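Local coordinates for protein 5-Carboxyvanillate Decarboxylase (Novosphingobium aromaticivorans, PDB 4QRN) that probably works as a metal-dependent carboxy-lyase of the amidohydrolase family, removing a carboxylate from 5-carboxyvanillate at a manganese-bearing active site, at residues I209-M222 / G233-L245. Residues are numbered along the deposited sequence; the frame is centred on the assembly and turned at random.
Sequences IHPATSPDSMIDPM and GFGVETGMHLLRL. With MN (manganese (II) ion), chain E; 1DF (4-hydroxy-3-methoxy-5-nitrobenzoic acid), chain F.
Pro211 presses its ring into the hollow between Phe234 and Thr238, one helical turn apart: its CB lies 3.5 Å from Phe234 CG. Thr238 OG1 approaches Pro211 CA at 3.0 Å. A compact proline suits this narrow notch. Thr238 turns OG1 back to its own helix (chi1 -48°), giving the hydroxyl to Phe234 O, while its CG2 rests on Ile209 O. Farther along, Ile209 CD1 meets Leu245 CD1 tip to tip at 3.5 Å. Beyond Pro211, the Ala212 carbonyl lies against Glu237 CG, and a water joins Ser214 OG to Glu237 OE1; Ser181 and Tyr187 also bind this buried carboxylate. Flexible methionines fill the far end: Met218 CE wedges between Val236 CG1 and Met240 SD, and side-chain-less Gly233 lets Met222 SD within 3.7 Å of its CA. Phe234 puts its ring edge to the inhibitor, whose phenolic oxygen and nitro group share manganese with His210 NE2. With an alanine in place of Phe234, a gap would probably open between proline and inhibitor. In this amidohydrolase barrel, strand 207-209 runs past His210 into a loop lying along helix 233-248, then helix 220-225; Ile209 and Leu245 also rest on strand 259-261, Pro211 and Thr238 on helix 263-266.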
loop_
_atom_site.group_PDB
_atom_site.type_symbol
_atom_site.label_atom_id
_atom_site.label_comp_id
_atom_site.label_asym_id
_atom_site.label_seq_id
_atom_site.Cartn_x
_atom_site.Cartn_y
_atom_site.Cartn_z
ATOM N N ILE A 209 -4.623 13.467 -8.322
ATOM C CA ILE A 209 -5.020 13.193 -6.938
ATOM C C ILE A 209 -3.730 13.047 -6.153
ATOM O O ILE A 209 -3.017 12.048 -6.270
ATOM C CB ILE A 209 -5.919 11.971 -6.777
ATOM C CG1 ILE A 209 -7.187 12.139 -7.604
ATOM C CG2 ILE A 209 -6.285 11.822 -5.284
ATOM C CD1 ILE A 209 -8.159 10.969 -7.523
ATOM N N HIS A 210 -3.408 14.097 -5.405
ATOM C CA HIS A 210 -2.216 14.154 -4.581
ATOM C C HIS A 210 -2.553 13.638 -3.181
ATOM O O HIS A 210 -3.699 13.761 -2.738
ATOM C CB HIS A 210 -1.784 15.621 -4.490
ATOM C CG HIS A 210 -0.475 15.819 -3.794
ATOM N ND1 HIS A 210 -0.361 15.870 -2.427
ATOM C CD2 HIS A 210 0.782 15.954 -4.287
ATOM C CE1 HIS A 210 0.923 16.010 -2.111
ATOM N NE2 HIS A 210 1.637 16.090 -3.222
ATOM N N PRO A 211 -1.574 13.103 -2.434
ATOM C CA PRO A 211 -1.914 12.617 -1.097
ATOM C C PRO A 211 -2.331 13.716 -0.134
ATOM O O PRO A 211 -2.078 14.918 -0.288
ATOM C CB PRO A 211 -0.608 11.983 -0.608
ATOM C CG PRO A 211 0.131 11.585 -1.845
ATOM C CD PRO A 211 -0.216 12.689 -2.848
ATOM N N ALA A 212 -2.952 13.237 0.933
ATOM C CA ALA A 212 -3.194 13.974 2.153
ATOM C C ALA A 212 -3.061 12.976 3.277
ATOM O O ALA A 212 -3.105 11.760 3.078
ATOM C CB ALA A 212 -4.591 14.612 2.157
ATOM N N THR A 213 -2.936 13.494 4.489
ATOM C CA THR A 213 -3.138 12.662 5.650
ATOM C C THR A 213 -4.535 12.030 5.619
ATOM O O THR A 213 -5.494 12.624 5.121
ATOM C CB THR A 213 -2.987 13.474 6.953
ATOM O OG1 THR A 213 -3.760 14.685 6.889
ATOM C CG2 THR A 213 -1.536 13.834 7.195
ATOM N N SER A 214 -4.625 10.833 6.178
ATOM C CA SER A 214 -5.891 10.145 6.287
ATOM C C SER A 214 -6.853 10.941 7.161
ATOM O O SER A 214 -6.426 11.684 8.051
ATOM C CB SER A 214 -5.655 8.788 6.949
ATOM O OG SER A 214 -4.829 7.939 6.166
ATOM N N PRO A 215 -8.155 10.768 6.942
ATOM C CA PRO A 215 -9.128 11.385 7.844
ATOM C C PRO A 215 -9.115 10.744 9.229
ATOM O O PRO A 215 -8.537 9.669 9.422
ATOM C CB PRO A 215 -10.458 11.176 7.115
ATOM C CG PRO A 215 -10.248 9.901 6.334
ATOM C CD PRO A 215 -8.797 9.930 5.913
ATOM N N ASP A 216 -9.754 11.404 10.183
ATOM C CA ASP A 216 -9.787 10.915 11.545
ATOM C C ASP A 216 -10.372 9.507 11.633
ATOM O O ASP A 216 -10.047 8.765 12.565
ATOM C CB ASP A 216 -10.587 11.877 12.432
ATOM C CG ASP A 216 -9.793 13.098 12.859
ATOM O OD1 ASP A 216 -8.607 13.232 12.522
ATOM O OD2 ASP A 216 -10.376 13.953 13.560
ATOM N N SER A 217 -11.230 9.127 10.690
ATOM C CA SER A 217 -11.814 7.782 10.653
ATOM C C SER A 217 -10.803 6.668 10.379
ATOM O O SER A 217 -11.122 5.497 10.539
ATOM C CB SER A 217 -12.882 7.722 9.552
ATOM O OG SER A 217 -12.288 8.019 8.304
ATOM N N MET A 218 -9.598 7.013 9.939
ATOM C CA MET A 218 -8.622 6.004 9.519
ATOM C C MET A 218 -7.220 6.209 10.071
ATOM O O MET A 218 -6.402 5.293 10.028
ATOM C CB MET A 218 -8.607 6.002 7.966
ATOM C CG MET A 218 -7.971 4.873 7.261
ATOM S SD MET A 218 -8.677 4.807 5.600
ATOM C CE MET A 218 -7.556 3.521 5.014
ATOM N N ILE A 219 -6.900 7.387 10.584
ATOM C CA ILE A 219 -5.500 7.715 10.837
ATOM C C ILE A 219 -4.874 7.084 12.079
ATOM O O ILE A 219 -3.641 6.976 12.149
ATOM C CB ILE A 219 -5.343 9.261 10.889
ATOM C CG1 ILE A 219 -3.890 9.690 10.665
ATOM C CG2 ILE A 219 -5.933 9.820 12.185
ATOM C CD1 ILE A 219 -3.733 11.181 10.515
ATOM N N ASP A 220 -5.674 6.730 13.089
ATOM C CA ASP A 220 -5.080 6.534 14.419
ATOM C C ASP A 220 -3.903 5.536 14.479
ATOM O O ASP A 220 -2.877 5.868 15.060
ATOM C CB ASP A 220 -6.124 6.121 15.466
ATOM C CG ASP A 220 -6.980 7.261 15.966
ATOM O OD1 ASP A 220 -6.757 8.422 15.612
ATOM O OD2 ASP A 220 -7.914 6.926 16.728
ATOM N N PRO A 221 -4.043 4.310 13.927
ATOM C CA PRO A 221 -2.922 3.374 14.079
ATOM C C PRO A 221 -1.663 3.832 13.358
ATOM O O PRO A 221 -0.557 3.547 13.812
ATOM C CB PRO A 221 -3.478 2.068 13.496
ATOM C CG PRO A 221 -4.950 2.187 13.659
ATOM C CD PRO A 221 -5.221 3.636 13.358
ATOM N N MET A 222 -1.825 4.546 12.258
ATOM C CA MET A 222 -0.651 5.038 11.532
ATOM C C MET A 222 0.009 6.170 12.319
ATOM O O MET A 222 1.232 6.217 12.484
ATOM C CB MET A 222 -1.050 5.483 10.125
ATOM C CG MET A 222 -1.476 4.295 9.265
ATOM S SD MET A 222 -2.007 4.723 7.615
ATOM C CE MET A 222 -3.496 5.608 8.011
ATOM N N GLY A 233 1.168 6.480 5.190
ATOM C CA GLY A 233 -0.232 6.852 5.178
ATOM C C GLY A 233 -0.638 7.603 3.927
ATOM O O GLY A 233 -1.752 7.433 3.437
ATOM N N PHE A 234 0.253 8.431 3.382
ATOM C CA PHE A 234 -0.060 9.100 2.108
ATOM C C PHE A 234 -0.425 8.082 1.024
ATOM O O PHE A 234 -1.366 8.294 0.263
ATOM C CB PHE A 234 1.146 9.932 1.647
ATOM C CG PHE A 234 1.256 11.320 2.256
ATOM C CD1 PHE A 234 0.528 11.724 3.369
ATOM C CD2 PHE A 234 2.128 12.234 1.658
ATOM C CE1 PHE A 234 0.673 13.030 3.874
ATOM C CE2 PHE A 234 2.281 13.524 2.164
ATOM C CZ PHE A 234 1.549 13.920 3.273
ATOM N N GLY A 235 0.363 7.007 0.920
ATOM C CA GLY A 235 0.123 6.010 -0.109
ATOM C C GLY A 235 -1.149 5.222 0.128
ATOM O O GLY A 235 -1.830 4.845 -0.820
ATOM N N VAL A 236 -1.454 4.939 1.389
ATOM C CA VAL A 236 -2.695 4.249 1.730
ATOM C C VAL A 236 -3.879 5.107 1.294
ATOM O O VAL A 236 -4.795 4.643 0.603
ATOM C CB VAL A 236 -2.745 3.969 3.239
ATOM C CG1 VAL A 236 -4.160 3.521 3.662
ATOM C CG2 VAL A 236 -1.682 2.926 3.646
ATOM N N GLU A 237 -3.882 6.366 1.739
ATOM C CA GLU A 237 -4.987 7.277 1.476
ATOM C C GLU A 237 -5.219 7.441 -0.029
ATOM O O GLU A 237 -6.335 7.372 -0.529
ATOM C CB GLU A 237 -4.674 8.618 2.151
ATOM C CG GLU A 237 -5.511 9.788 1.682
ATOM C CD GLU A 237 -7.009 9.728 1.950
ATOM O OE1 GLU A 237 -7.466 8.961 2.820
ATOM O OE2 GLU A 237 -7.717 10.515 1.287
ATOM N N THR A 238 -4.133 7.685 -0.757
ATOM C CA THR A 238 -4.259 8.067 -2.159
ATOM C C THR A 238 -4.544 6.843 -3.027
ATOM O O THR A 238 -5.362 6.902 -3.943
ATOM C CB THR A 238 -2.983 8.778 -2.624
ATOM O OG1 THR A 238 -2.636 9.782 -1.677
ATOM C CG2 THR A 238 -3.208 9.443 -3.974
ATOM N N GLY A 239 -3.871 5.730 -2.754
ATOM C CA GLY A 239 -4.173 4.504 -3.467
ATOM C C GLY A 239 -5.614 4.070 -3.221
ATOM O O GLY A 239 -6.312 3.641 -4.142
ATOM N N MET A 240 -6.073 4.169 -1.984
ATOM C CA MET A 240 -7.470 3.867 -1.691
ATOM C C MET A 240 -8.401 4.748 -2.519
ATOM O O MET A 240 -9.406 4.288 -3.059
ATOM C CB MET A 240 -7.775 4.067 -0.203
ATOM C CG MET A 240 -9.209 3.694 0.157
ATOM S SD MET A 240 -9.613 4.043 1.879
ATOM C CE MET A 240 -9.479 5.812 1.951
ATOM N N HIS A 241 -8.083 6.038 -2.575
ATOM C CA HIS A 241 -8.948 6.989 -3.267
ATOM C C HIS A 241 -9.030 6.678 -4.760
ATOM O O HIS A 241 -10.124 6.642 -5.339
ATOM C CB HIS A 241 -8.442 8.400 -3.025
ATOM C CG HIS A 241 -9.476 9.462 -3.210
ATOM N ND1 HIS A 241 -9.321 10.702 -2.646
ATOM C CD2 HIS A 241 -10.704 9.468 -3.803
ATOM C CE1 HIS A 241 -10.391 11.433 -2.915
ATOM N NE2 HIS A 241 -11.255 10.714 -3.605
ATOM N N LEU A 242 -7.882 6.455 -5.397
ATOM C CA LEU A 242 -7.889 6.108 -6.808
ATOM C C LEU A 242 -8.629 4.787 -7.022
ATOM O O LEU A 242 -9.436 4.647 -7.960
ATOM C CB LEU A 242 -6.479 6.048 -7.355
ATOM C CG LEU A 242 -6.368 5.612 -8.820
ATOM C CD1 LEU A 242 -7.202 6.484 -9.764
ATOM C CD2 LEU A 242 -4.904 5.607 -9.224
ATOM N N LEU A 243 -8.372 3.793 -6.162
ATOM C CA LEU A 243 -9.024 2.504 -6.328
ATOM C C LEU A 243 -10.544 2.624 -6.205
ATOM O O LEU A 243 -11.290 2.016 -6.971
ATOM C CB LEU A 243 -8.463 1.504 -5.325
ATOM C CG LEU A 243 -8.980 0.073 -5.442
ATOM C CD1 LEU A 243 -8.755 -0.521 -6.836
ATOM C CD2 LEU A 243 -8.315 -0.814 -4.384
ATOM N N ARG A 244 -11.035 3.413 -5.242
ATOM C CA ARG A 244 -12.474 3.684 -5.044
ATOM C C ARG A 244 -13.090 4.272 -6.303
ATOM O O ARG A 244 -14.199 3.941 -6.697
ATOM C CB ARG A 244 -12.691 4.692 -3.890
ATOM C CG ARG A 244 -12.621 4.049 -2.504
ATOM C CD ARG A 244 -12.873 4.988 -1.320
ATOM N NE ARG A 244 -14.184 5.624 -1.357
ATOM C CZ ARG A 244 -14.956 5.864 -0.296
ATOM N NH1 ARG A 244 -16.096 6.505 -0.465
ATOM N NH2 ARG A 244 -14.614 5.465 0.926
ATOM N N LEU A 245 -12.364 5.205 -6.912
ATOM C CA LEU A 245 -12.862 5.821 -8.131
ATOM C C LEU A 245 -12.902 4.836 -9.297
ATOM O O LEU A 245 -13.876 4.804 -10.062
ATOM C CB LEU A 245 -12.013 7.030 -8.485
ATOM C CG LEU A 245 -12.352 8.272 -7.671
ATOM C CD1 LEU A 245 -11.234 9.310 -7.774
ATOM C CD2 LEU A 245 -13.678 8.880 -8.149
HETATM MN MN MN E . 3.864 16.014 -3.270
HETATM C C1 1DF F . 5.446 15.529 2.091
HETATM C CO1 1DF F . 5.615 14.808 0.943
HETATM C CO2 1DF F . 4.434 16.513 2.143
HETATM C CM1 1DF F . 4.796 15.188 -0.173
HETATM C CM2 1DF F . 3.775 16.932 1.005
HETATM O OM 1DF F . 2.824 17.912 0.992
HETATM C CZ 1DF F . 4.035 16.352 -0.228
HETATM C CC 1DF F . 6.242 15.260 3.314
HETATM C CV 1DF F . 2.322 18.351 2.254
HETATM O O1 1DF F . 7.444 14.788 3.162
HETATM O O2 1DF F . 5.742 15.514 4.415
HETATM O O3 1DF F . 3.563 16.832 -1.341
HETATM N N 1DF F . 4.632 14.112 -1.211
HETATM O O11 1DF F . 3.876 14.223 -2.135
HETATM O O22 1DF F . 5.200 13.007 -0.989
HETATM O O HOH W 1 -6.606 6.993 4.408
HETATM O O HOH W 2 3.947 17.921 -4.344
#